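Local coordinates for berberine bridge enzyme-like 28 (Arabidopsis thaliana, PDB 5D79), which is a secreted, FAD-dependent oxidoreductase of the berberine bridge enzyme-like family that is involved in adaptation to salt stress, at residues G154-E159 / L167-G172; S364-D369 / F473-L478; I427-Y432 / S453-M458. One frame throughout, in Å; residues are numbered along the deposited sequence.

Interaction 1: G154-E159 / L167-G172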
loop_
_atom_site.group_PDB
_atom_site.type_symbol
_atom_site.label_atom_id
_atom_site.label_comp_id
_atom_site.label_asym_id
_atom_site.label_seq_id
_atom_site.Cartn_x
_atom_site.Cartn_y
_atom_site.Cartn_z
ATOM N N GLY A 154 -5.351 -0.178 -10.680
ATOM C CA GLY A 154 -5.998 0.489 -11.793
ATOM C C GLY A 154 -6.534 -0.447 -12.869
ATOM O O GLY A 154 -7.642 -0.254 -13.374
ATOM N N GLU A 155 -5.755 -1.462 -13.227
ATOM C CA GLU A 155 -6.191 -2.422 -14.237
ATOM C C GLU A 155 -7.404 -3.194 -13.719
ATOM O O GLU A 155 -8.371 -3.433 -14.458
ATOM C CB GLU A 155 -5.046 -3.378 -14.618
ATOM C CG GLU A 155 -3.934 -2.728 -15.446
ATOM C CD GLU A 155 -2.593 -3.484 -15.401
ATOM O OE1 GLU A 155 -2.471 -4.499 -14.676
ATOM O OE2 GLU A 155 -1.654 -3.039 -16.096
ATOM N N LEU A 156 -7.353 -3.575 -12.446
ATOM C CA LEU A 156 -8.457 -4.294 -11.828
ATOM C C LEU A 156 -9.724 -3.434 -11.829
ATOM O O LEU A 156 -10.809 -3.883 -12.235
ATOM C CB LEU A 156 -8.096 -4.710 -10.404
ATOM C CG LEU A 156 -9.273 -5.291 -9.632
ATOM C CD1 LEU A 156 -9.724 -6.592 -10.277
ATOM C CD2 LEU A 156 -8.899 -5.496 -8.178
ATOM N N TYR A 157 -9.571 -2.197 -11.371
ATOM C CA TYR A 157 -10.654 -1.231 -11.384
ATOM C C TYR A 157 -11.283 -1.134 -12.767
ATOM O O TYR A 157 -12.512 -1.148 -12.912
ATOM C CB TYR A 157 -10.141 0.138 -10.949
ATOM C CG TYR A 157 -9.838 0.224 -9.484
ATOM C CD1 TYR A 157 -10.348 -0.710 -8.599
ATOM C CD2 TYR A 157 -9.039 1.244 -8.975
ATOM C CE1 TYR A 157 -10.071 -0.628 -7.240
ATOM C CE2 TYR A 157 -8.764 1.338 -7.617
ATOM C CZ TYR A 157 -9.287 0.400 -6.763
ATOM O OH TYR A 157 -9.027 0.472 -5.423
ATOM N N TYR A 158 -10.427 -1.044 -13.778
ATOM C CA TYR A 158 -10.866 -0.849 -15.154
ATOM C C TYR A 158 -11.693 -2.025 -15.629
ATOM O O TYR A 158 -12.705 -1.857 -16.299
ATOM C CB TYR A 158 -9.664 -0.646 -16.071
ATOM C CG TYR A 158 -10.023 -0.349 -17.499
ATOM C CD1 TYR A 158 -10.583 0.877 -17.857
ATOM C CD2 TYR A 158 -9.788 -1.285 -18.501
ATOM C CE1 TYR A 158 -10.901 1.159 -19.176
ATOM C CE2 TYR A 158 -10.102 -1.013 -19.820
ATOM C CZ TYR A 158 -10.657 0.207 -20.153
ATOM O OH TYR A 158 -10.967 0.467 -21.469
ATOM N N GLU A 159 -11.257 -3.222 -15.264
ATOM C CA GLU A 159 -11.915 -4.441 -15.712
ATOM C C GLU A 159 -13.327 -4.529 -15.114
ATOM O O GLU A 159 -14.307 -4.769 -15.822
ATOM C CB GLU A 159 -11.040 -5.648 -15.343
ATOM C CG GLU A 159 -11.489 -6.996 -15.889
ATOM C CD GLU A 159 -11.633 -7.047 -17.406
ATOM O OE1 GLU A 159 -10.841 -6.394 -18.146
ATOM O OE2 GLU A 159 -12.562 -7.767 -17.842
ATOM N N LEU A 167 -20.791 -3.134 -9.116
ATOM C CA LEU A 167 -19.798 -3.840 -8.314
ATOM C C LEU A 167 -18.517 -3.036 -8.205
ATOM O O LEU A 167 -18.238 -2.172 -9.036
ATOM C CB LEU A 167 -19.483 -5.214 -8.900
ATOM C CG LEU A 167 -20.545 -6.313 -8.861
ATOM C CD1 LEU A 167 -19.940 -7.622 -9.357
ATOM C CD2 LEU A 167 -21.115 -6.468 -7.475
ATOM N N ALA A 168 -17.742 -3.332 -7.170
ATOM C CA ALA A 168 -16.502 -2.624 -6.893
ATOM C C ALA A 168 -15.525 -3.543 -6.176
ATOM O O ALA A 168 -15.825 -4.702 -5.896
ATOM C CB ALA A 168 -16.771 -1.373 -6.047
ATOM N N PHE A 169 -14.344 -3.029 -5.880
ATOM C CA PHE A 169 -13.463 -3.751 -5.004
ATOM C C PHE A 169 -12.742 -2.738 -4.137
ATOM O O PHE A 169 -12.290 -1.711 -4.634
ATOM C CB PHE A 169 -12.482 -4.631 -5.784
ATOM C CG PHE A 169 -11.668 -5.517 -4.895
ATOM C CD1 PHE A 169 -12.228 -6.654 -4.338
ATOM C CD2 PHE A 169 -10.360 -5.185 -4.569
ATOM C CE1 PHE A 169 -11.496 -7.455 -3.485
ATOM C CE2 PHE A 169 -9.614 -5.988 -3.714
ATOM C CZ PHE A 169 -10.179 -7.119 -3.179
ATOM N N PRO A 170 -12.657 -3.018 -2.825
ATOM C CA PRO A 170 -12.055 -2.101 -1.858
ATOM C C PRO A 170 -10.525 -2.193 -1.821
ATOM O O PRO A 170 -9.986 -3.000 -1.073
ATOM C CB PRO A 170 -12.666 -2.562 -0.537
ATOM C CG PRO A 170 -12.864 -4.033 -0.729
ATOM C CD PRO A 170 -13.220 -4.216 -2.172
ATOM N N ALA A 171 -9.842 -1.393 -2.638
ATOM C CA ALA A 171 -8.382 -1.292 -2.593
ATOM C C ALA A 171 -7.990 0.182 -2.586
ATOM O O ALA A 171 -8.853 1.043 -2.392
ATOM C CB ALA A 171 -7.747 -2.019 -3.767
ATOM N N GLY A 172 -6.709 0.478 -2.805
ATOM C CA GLY A 172 -6.217 1.844 -2.705
ATOM C C GLY A 172 -6.678 2.791 -3.799
ATOM O O GLY A 172 -7.290 2.377 -4.796
HETATM O O HOH W 1 -11.472 0.737 -4.084
#
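The hydroxyl of Tyr157 makes two hydrogen bonds: it donates to the backbone carbonyl of Gly172, with OH to O at 2.7 Å, and accepts from water 1, whose oxygen lies 2.8 Å from OH. The first bond is bent at the acceptor, with an angle of 139° at Gly172 O and the donor tilted 21° from the carbonyl plane; the oxygen itself sits at the edge of the phenol ring. Water 1 gives its other proton to Phe169 O at 2.6 Å and takes one from Ala171 N at 3.0 Å. Tyr157 thus holds Gly172 O directly and, through the water, Phe169 O and Ala171 N on either side of Pro170 in sequence. Pro170 is the centre of an inverse gamma turn closed by a weak bond from Ala171 N to Phe169 O. The ring leaves the helix with CG anti to the carbonyl carbon (chi1 -73°), which carries the phenol across to the loop, and Trp336 meets it edge-to-face. Ala171 suits its place by being small: its methyl lets the phenol oxygen come in close, with CB 3.3 Å from Tyr157 OH.

Beside this polar knot, Leu156 and Phe169 make the apolar half of the contact. Leu156 CD2 reaches Phe169 CD2 at 3.9 Å, the two side chains crossing at a slant, and Phe183 of helix 179-184 touches both. Gly172 also gives its N-H to Gln182 OE1 and lies about 5 Å from the FAD at the nearest atoms. A tyrosine fits here because it is flat and apolar along its ring yet ends in a group that can donate and accept: the phenol satisfies Gly172 O itself and holds the water that satisfies Phe169 O, which probably steadies the loop where it passes near the flavin.

Interaction 2: S364-D369 / F473-L478; sequences SFKGKD and FKDMDL. With FAD (flavin-adenine dinucleotide), chain E.
Lys368 curls around one oxygen of Asp475. Its side chain sets out away from the loop, yet CB is still 4.0 Å from Asp475 OD2; CG comes in to 3.6 Å of the same oxygen, and CD stays alongside. Bends at chi3 (77°) and chi4 (80°) then fold the chain back, bringing CE within 3.4 Å of OD2 and NZ to 2.8 Å, where it uses the syn lone pair. The tip also makes a weak bond to Asp477 OD2 at 3.4 Å and a cation-pi contact with Tyr455. Lys366 takes the other oxygen: its NZ meets Asp475 OD1 at 2.7 Å from above the carboxylate plane, while Asp477 N reaches OD1 from the opposite face, closing an Asx turn. Glu114 is a second anionic partner of Lys366.

Earlier in the loop, Phe473 turns its ring edge to the Asp369 carboxylate, whose OD1 accepts from Tyr470 N and water 4, and brings CE1 to 3.5 Å from flavin C10; Lys474 NZ binds the ribose O3B of FAD at 2.7 Å. Lysines are long enough to cross from strand to loop. Each has acid partners, so their buried positive charges are probably well compensated, and the network ties the flavin-lining loop to the sheet.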
loop_
_atom_site.group_PDB
_atom_site.type_symbol
_atom_site.label_atom_id
_atom_site.label_comp_id
_atom_site.label_asym_id
_atom_site.label_seq_id
_atom_site.Cartn_x
_atom_site.Cartn_y
_atom_site.Cartn_z
ATOM N N SER A 364 9.899 11.515 -6.208
ATOM C CA SER A 364 10.454 10.727 -5.110
ATOM C C SER A 364 9.740 11.109 -3.829
ATOM O O SER A 364 9.159 12.187 -3.738
ATOM C CB SER A 364 11.959 10.957 -4.960
ATOM O OG SER A 364 12.665 10.522 -6.105
ATOM N N PHE A 365 9.788 10.238 -2.830
ATOM C CA PHE A 365 9.111 10.538 -1.583
ATOM C C PHE A 365 9.739 9.818 -0.384
ATOM O O PHE A 365 10.492 8.851 -0.539
ATOM C CB PHE A 365 7.616 10.190 -1.703
ATOM C CG PHE A 365 7.351 8.734 -1.966
ATOM C CD1 PHE A 365 7.310 7.818 -0.920
ATOM C CD2 PHE A 365 7.145 8.275 -3.261
ATOM C CE1 PHE A 365 7.084 6.474 -1.161
ATOM C CE2 PHE A 365 6.912 6.921 -3.509
ATOM C CZ PHE A 365 6.884 6.022 -2.456
ATOM N N LYS A 366 9.446 10.334 0.804
ATOM C CA LYS A 366 9.677 9.632 2.050
ATOM C C LYS A 366 8.365 9.670 2.819
ATOM O O LYS A 366 7.790 10.740 3.003
ATOM C CB LYS A 366 10.797 10.278 2.855
ATOM C CG LYS A 366 10.935 9.698 4.238
ATOM C CD LYS A 366 11.176 8.201 4.177
ATOM C CE LYS A 366 11.184 7.615 5.571
ATOM N NZ LYS A 366 11.530 6.161 5.615
ATOM N N GLY A 367 7.878 8.505 3.242
ATOM C CA GLY A 367 6.643 8.428 3.997
ATOM C C GLY A 367 6.790 7.684 5.312
ATOM O O GLY A 367 7.565 6.730 5.426
ATOM N N LYS A 368 6.039 8.150 6.310
ATOM C CA LYS A 368 5.907 7.492 7.615
ATOM C C LYS A 368 4.440 7.570 8.008
ATOM O O LYS A 368 3.708 8.387 7.465
ATOM C CB LYS A 368 6.792 8.165 8.670
ATOM C CG LYS A 368 8.260 8.340 8.244
ATOM C CD LYS A 368 9.084 9.098 9.291
ATOM C CE LYS A 368 9.457 8.232 10.484
ATOM N NZ LYS A 368 10.616 7.355 10.208
ATOM N N ASP A 369 3.981 6.729 8.927
ATOM C CA ASP A 369 2.599 6.876 9.345
ATOM C C ASP A 369 2.373 6.485 10.811
ATOM O O ASP A 369 3.279 6.006 11.488
ATOM C CB ASP A 369 1.677 6.102 8.387
ATOM C CG ASP A 369 1.490 4.636 8.757
ATOM O OD1 ASP A 369 2.429 3.975 9.238
ATOM O OD2 ASP A 369 0.364 4.136 8.539
ATOM N N PHE A 473 3.247 0.930 4.126
ATOM C CA PHE A 473 4.149 2.085 4.130
ATOM C C PHE A 473 5.479 1.673 4.786
ATOM O O PHE A 473 5.776 2.100 5.899
ATOM C CB PHE A 473 3.533 3.291 4.872
ATOM C CG PHE A 473 2.252 3.828 4.254
ATOM C CD1 PHE A 473 2.043 3.796 2.879
ATOM C CD2 PHE A 473 1.250 4.369 5.059
ATOM C CE1 PHE A 473 0.859 4.294 2.314
ATOM C CE2 PHE A 473 0.064 4.859 4.507
ATOM C CZ PHE A 473 -0.130 4.824 3.134
ATOM N N LYS A 474 6.262 0.831 4.114
ATOM C CA LYS A 474 7.509 0.317 4.693
ATOM C C LYS A 474 8.472 1.437 5.117
ATOM O O LYS A 474 8.714 2.386 4.366
ATOM C CB LYS A 474 8.222 -0.630 3.713
ATOM C CG LYS A 474 8.054 -2.116 4.019
ATOM C CD LYS A 474 9.048 -2.938 3.216
ATOM C CE LYS A 474 8.478 -4.300 2.815
ATOM N NZ LYS A 474 9.329 -4.961 1.774
ATOM N N ASP A 475 9.011 1.313 6.330
ATOM C CA ASP A 475 9.878 2.333 6.901
ATOM C C ASP A 475 11.071 1.694 7.641
ATOM O O ASP A 475 10.946 1.181 8.754
ATOM C CB ASP A 475 9.057 3.242 7.829
ATOM C CG ASP A 475 9.844 4.444 8.338
ATOM O OD1 ASP A 475 10.952 4.740 7.815
ATOM O OD2 ASP A 475 9.330 5.096 9.275
ATOM N N MET A 476 12.230 1.725 6.995
ATOM C CA MET A 476 13.460 1.190 7.574
ATOM C C MET A 476 13.859 1.902 8.853
ATOM O O MET A 476 14.634 1.370 9.650
ATOM C CB MET A 476 14.599 1.297 6.565
ATOM C CG MET A 476 14.306 0.597 5.278
ATOM S SD MET A 476 14.380 -1.156 5.580
ATOM C CE MET A 476 16.066 -1.434 5.029
ATOM N N ASP A 477 13.339 3.115 9.028
ATOM C CA ASP A 477 13.637 3.933 10.199
ATOM C C ASP A 477 13.017 3.366 11.475
ATOM O O ASP A 477 13.422 3.747 12.573
ATOM C CB ASP A 477 13.165 5.377 9.988
ATOM C CG ASP A 477 14.026 6.135 8.986
ATOM O OD1 ASP A 477 15.110 5.621 8.610
ATOM O OD2 ASP A 477 13.624 7.251 8.587
ATOM N N LEU A 478 12.054 2.456 11.330
ATOM C CA LEU A 478 11.520 1.720 12.484
ATOM C C LEU A 478 12.455 0.567 12.903
ATOM O O LEU A 478 12.304 -0.012 13.987
ATOM C CB LEU A 478 10.117 1.175 12.184
ATOM C CG LEU A 478 9.143 2.096 11.446
ATOM C CD1 LEU A 478 7.825 1.375 11.190
ATOM C CD2 LEU A 478 8.923 3.390 12.211
HETATM P PA FAD E . 6.106 -3.730 -4.954
HETATM O O1A FAD E . 7.343 -2.904 -4.707
HETATM O O2A FAD E . 6.133 -4.447 -6.284
HETATM O O5B FAD E . 5.889 -4.756 -3.724
HETATM C C5B FAD E . 5.999 -4.324 -2.375
HETATM C C4B FAD E . 6.322 -5.472 -1.410
HETATM O O4B FAD E . 5.457 -6.562 -1.675
HETATM C C3B FAD E . 7.750 -5.965 -1.591
HETATM O O3B FAD E . 8.317 -6.352 -0.357
HETATM C C2B FAD E . 7.583 -7.157 -2.516
HETATM O O2B FAD E . 8.608 -8.120 -2.353
HETATM C C1B FAD E . 6.192 -7.673 -2.159
HETATM N N9A FAD E . 5.474 -8.324 -3.276
HETATM C C8A FAD E . 5.000 -7.767 -4.443
HETATM N N7A FAD E . 4.387 -8.739 -5.166
HETATM C C5A FAD E . 4.460 -9.906 -4.482
HETATM C C6A FAD E . 4.012 -11.201 -4.743
HETATM N N6A FAD E . 3.160 -11.441 -5.733
HETATM N N1A FAD E . 4.246 -12.204 -3.823
HETATM C C2A FAD E . 4.910 -11.925 -2.649
HETATM N N3A FAD E . 5.355 -10.641 -2.399
HETATM C C4A FAD E . 5.135 -9.650 -3.294
HETATM N N1 FAD E . -1.298 1.818 0.142
HETATM C C2 FAD E . -2.557 1.915 0.711
HETATM O O2 FAD E . -3.092 0.924 1.221
HETATM N N3 FAD E . -3.224 3.134 0.684
HETATM C C4 FAD E . -2.652 4.254 0.104
HETATM O O4 FAD E . -3.318 5.285 -0.002
HETATM C C4X FAD E . -1.392 4.146 -0.487
HETATM N N5 FAD E . -0.842 5.204 -1.194
HETATM C C5X FAD E . 0.248 4.979 -2.021
HETATM C C6 FAD E . 0.676 5.942 -2.933
HETATM C C7 FAD E . 1.781 5.703 -3.754
HETATM C C7M FAD E . 2.239 6.752 -4.722
HETATM C C8 FAD E . 2.439 4.473 -3.700
HETATM C C8M FAD E . 3.643 4.199 -4.552
HETATM C C9 FAD E . 2.014 3.512 -2.788
HETATM C C9A FAD E . 0.955 3.779 -1.915
HETATM N N10 FAD E . 0.549 2.839 -0.980
HETATM C C10 FAD E . -0.738 2.908 -0.486
HETATM C "C1'" FAD E . 1.464 1.724 -0.577
HETATM C "C2'" FAD E . 1.312 0.475 -1.426
HETATM O "O2'" FAD E . 0.040 -0.089 -1.193
HETATM C "C3'" FAD E . 2.429 -0.486 -1.034
HETATM O "O3'" FAD E . 3.662 0.091 -1.406
HETATM C "C4'" FAD E . 2.319 -1.811 -1.747
HETATM O "O4'" FAD E . 2.988 -2.802 -1.013
HETATM C "C5'" FAD E . 3.017 -1.718 -3.086
HETATM O "O5'" FAD E . 2.624 -2.814 -3.878
HETATM P P FAD E . 3.317 -2.973 -5.314
HETATM O O1P FAD E . 3.005 -4.330 -5.887
HETATM O O2P FAD E . 2.879 -1.873 -6.249
HETATM O O3P FAD E . 4.852 -2.720 -4.888
HETATM O O HOH W 2 9.311 4.985 4.433
HETATM O O HOH W 3 6.444 4.668 9.795
HETATM O O HOH W 4 4.842 2.945 8.474
#

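Interaction 3: I427-Y432 / S453-M458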
loop_
_atom_site.group_PDB
_atom_site.type_symbol
_atom_site.label_atom_id
_atom_site.label_comp_id
_atom_site.label_asym_id
_atom_site.label_seq_id
_atom_site.Cartn_x
_atom_site.Cartn_y
_atom_site.Cartn_z
ATOM N N ILE A 427 -2.815 8.258 10.031
ATOM C CA ILE A 427 -2.258 9.495 9.523
ATOM C C ILE A 427 -0.903 9.231 8.858
ATOM O O ILE A 427 -0.038 8.560 9.427
ATOM C CB ILE A 427 -2.138 10.559 10.653
ATOM C CG1 ILE A 427 -1.478 11.840 10.148
ATOM C CG2 ILE A 427 -1.392 10.011 11.851
ATOM C CD1 ILE A 427 -1.620 12.970 11.129
ATOM N N GLN A 428 -0.744 9.732 7.637
ATOM C CA GLN A 428 0.504 9.586 6.906
ATOM C C GLN A 428 1.149 10.940 6.695
ATOM O O GLN A 428 0.501 11.884 6.284
ATOM C CB GLN A 428 0.275 8.901 5.551
ATOM C CG GLN A 428 1.546 8.715 4.725
ATOM C CD GLN A 428 1.282 8.315 3.284
ATOM O OE1 GLN A 428 0.135 8.313 2.817
ATOM N NE2 GLN A 428 2.353 7.976 2.563
ATOM N N TYR A 429 2.433 11.027 6.995
ATOM C CA TYR A 429 3.234 12.208 6.687
ATOM C C TYR A 429 4.167 11.844 5.541
ATOM O O TYR A 429 5.042 10.990 5.690
ATOM C CB TYR A 429 4.043 12.668 7.904
ATOM C CG TYR A 429 3.459 12.281 9.257
ATOM C CD1 TYR A 429 3.715 11.024 9.822
ATOM C CD2 TYR A 429 2.682 13.179 9.988
ATOM C CE1 TYR A 429 3.201 10.676 11.058
ATOM C CE2 TYR A 429 2.158 12.834 11.218
ATOM C CZ TYR A 429 2.420 11.584 11.754
ATOM O OH TYR A 429 1.910 11.241 12.993
ATOM N N VAL A 430 3.987 12.476 4.390
ATOM C CA VAL A 430 4.778 12.110 3.216
ATOM C C VAL A 430 5.269 13.366 2.478
ATOM O O VAL A 430 4.519 14.312 2.254
ATOM C CB VAL A 430 3.968 11.183 2.264
ATOM C CG1 VAL A 430 2.603 11.785 1.944
ATOM C CG2 VAL A 430 4.748 10.861 0.997
ATOM N N ALA A 431 6.554 13.393 2.153
ATOM C CA ALA A 431 7.098 14.510 1.409
ATOM C C ALA A 431 7.481 14.029 0.018
ATOM O O ALA A 431 8.151 13.015 -0.120
ATOM C CB ALA A 431 8.298 15.114 2.132
ATOM N N TYR A 432 7.027 14.752 -1.003
ATOM C CA TYR A 432 7.374 14.460 -2.386
ATOM C C TYR A 432 8.382 15.480 -2.891
ATOM O O TYR A 432 8.421 16.617 -2.420
ATOM C CB TYR A 432 6.124 14.464 -3.274
ATOM C CG TYR A 432 5.164 13.338 -2.960
ATOM C CD1 TYR A 432 4.189 13.477 -1.982
ATOM C CD2 TYR A 432 5.237 12.135 -3.640
ATOM C CE1 TYR A 432 3.321 12.440 -1.689
ATOM C CE2 TYR A 432 4.373 11.104 -3.363
ATOM C CZ TYR A 432 3.420 11.254 -2.382
ATOM O OH TYR A 432 2.568 10.209 -2.099
ATOM N N SER A 453 10.904 14.902 11.493
ATOM C CA SER A 453 10.686 15.890 12.546
ATOM C C SER A 453 9.219 15.998 12.966
ATOM O O SER A 453 8.921 16.123 14.157
ATOM C CB SER A 453 11.206 17.259 12.095
ATOM O OG SER A 453 11.142 18.201 13.149
ATOM N N VAL A 454 8.308 15.944 11.999
ATOM C CA VAL A 454 6.879 16.018 12.300
ATOM C C VAL A 454 6.440 14.727 12.998
ATOM O O VAL A 454 5.620 14.754 13.913
ATOM C CB VAL A 454 6.006 16.294 11.009
ATOM C CG1 VAL A 454 6.162 15.206 9.956
ATOM C CG2 VAL A 454 4.537 16.475 11.365
ATOM N N TYR A 455 7.017 13.608 12.578
ATOM C CA TYR A 455 6.740 12.311 13.184
ATOM C C TYR A 455 7.171 12.297 14.644
ATOM O O TYR A 455 6.413 11.876 15.532
ATOM C CB TYR A 455 7.458 11.219 12.400
ATOM C CG TYR A 455 7.322 9.795 12.916
ATOM C CD1 TYR A 455 8.223 9.274 13.848
ATOM C CD2 TYR A 455 6.339 8.947 12.417
ATOM C CE1 TYR A 455 8.123 7.962 14.292
ATOM C CE2 TYR A 455 6.238 7.629 12.857
ATOM C CZ TYR A 455 7.133 7.147 13.789
ATOM O OH TYR A 455 7.028 5.850 14.212
ATOM N N GLU A 456 8.392 12.762 14.891
ATOM C CA GLU A 456 8.875 12.890 16.261
ATOM C C GLU A 456 7.934 13.796 17.069
ATOM O O GLU A 456 7.607 13.492 18.218
ATOM C CB GLU A 456 10.311 13.430 16.298
ATOM C CG GLU A 456 11.358 12.474 15.747
ATOM C CD GLU A 456 11.319 11.109 16.400
ATOM O OE1 GLU A 456 11.407 11.045 17.641
ATOM O OE2 GLU A 456 11.193 10.097 15.677
ATOM N N PHE A 457 7.485 14.887 16.458
ATOM C CA PHE A 457 6.607 15.795 17.159
ATOM C C PHE A 457 5.326 15.089 17.583
ATOM O O PHE A 457 4.803 15.345 18.668
ATOM C CB PHE A 457 6.248 17.021 16.319
ATOM C CG PHE A 457 5.123 17.816 16.917
ATOM C CD1 PHE A 457 5.331 18.577 18.064
ATOM C CD2 PHE A 457 3.845 17.749 16.387
ATOM C CE1 PHE A 457 4.295 19.281 18.654
ATOM C CE2 PHE A 457 2.803 18.452 16.977
ATOM C CZ PHE A 457 3.031 19.220 18.115
ATOM N N MET A 458 4.832 14.194 16.733
ATOM C CA MET A 458 3.524 13.570 16.949
ATOM C C MET A 458 3.533 12.452 17.992
ATOM O O MET A 458 2.474 11.948 18.350
ATOM C CB MET A 458 2.980 13.023 15.626
ATOM C CG MET A 458 2.498 14.087 14.666
ATOM S SD MET A 458 0.987 14.878 15.250
ATOM C CE MET A 458 -0.159 13.508 15.173
#
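Strand 427-432 and helix 453-458 run nearly antiparallel, their axes 160° apart and 9.6 Å from each other at closest approach, with Tyr429 opposite Tyr455. Tyr429 is the main side chain of the contact. Its root rests on Val454, with CB 3.9 Å from CG1, and the CD2 side of the ring touches both methyls of that valine; a branched residue suits the spot because it offers two methyls to one broad ring. The CE1 side meets Tyr455, whose CD2 lies 3.8 Å away. The two tyrosine side chains cross at about a right angle, and CA of Tyr455 lies over one face of the Tyr429 ring. Beyond them Met458, bent at chi2 and chi3, folds around the phenol end: its CG is 3.7 Å from Tyr429 CE2 and 3.4 Å from Tyr429 OH. This flexible thioether chain can fold against the phenol end of the ring, and its CE goes on to Ile427 CD1 at 4.3 Å.

The first torsion of Tyr429 (chi1 -26°), off a staggered value, is the one at which the ring meets Val454, Tyr455 and Met458. Its hydroxyl is hydrogen-bonded to Asp370 OD2 on the neighbouring strand, so a polar tip ends an otherwise apolar contact. An alanine here, without ring or hydroxyl, would probably leave a gap beside Val454 and Met458 and Asp370 OD2 without its mate.

Ile384 of helix 378-388 also packs on Val454 and Met458. Facing away from the helix, Gln428 bonds to Tyr113 OH and touches Phe473, on the flavin side. Helices laid against one face of a seven-stranded antiparallel sheet, whose other face looks to the cofactor, are characteristic of the substrate-binding domain of berberine bridge enzyme relatives.

From the N terminus, interaction 1 comes first and closes a short loop of seven residues, joining helix 153-163 to the segment that follows strand 167-168 within the FAD-binding domain. It is complete long before the others begin. Interaction 2 opens on strand 363-372 and closes about a hundred residues later, joining this edge strand to the flavin-lining loop 473-478. Nested inside it, interaction 3 joins strand 425-434 to helix 441-458. The two strands are neighbours in one antiparallel sheet, and the centres of interactions 2 and 3 are about 10 Å apart. Interaction 1 lies on the opposite side of the chain's centre from both; interaction 2 touches the FAD, while interaction 1 comes near it.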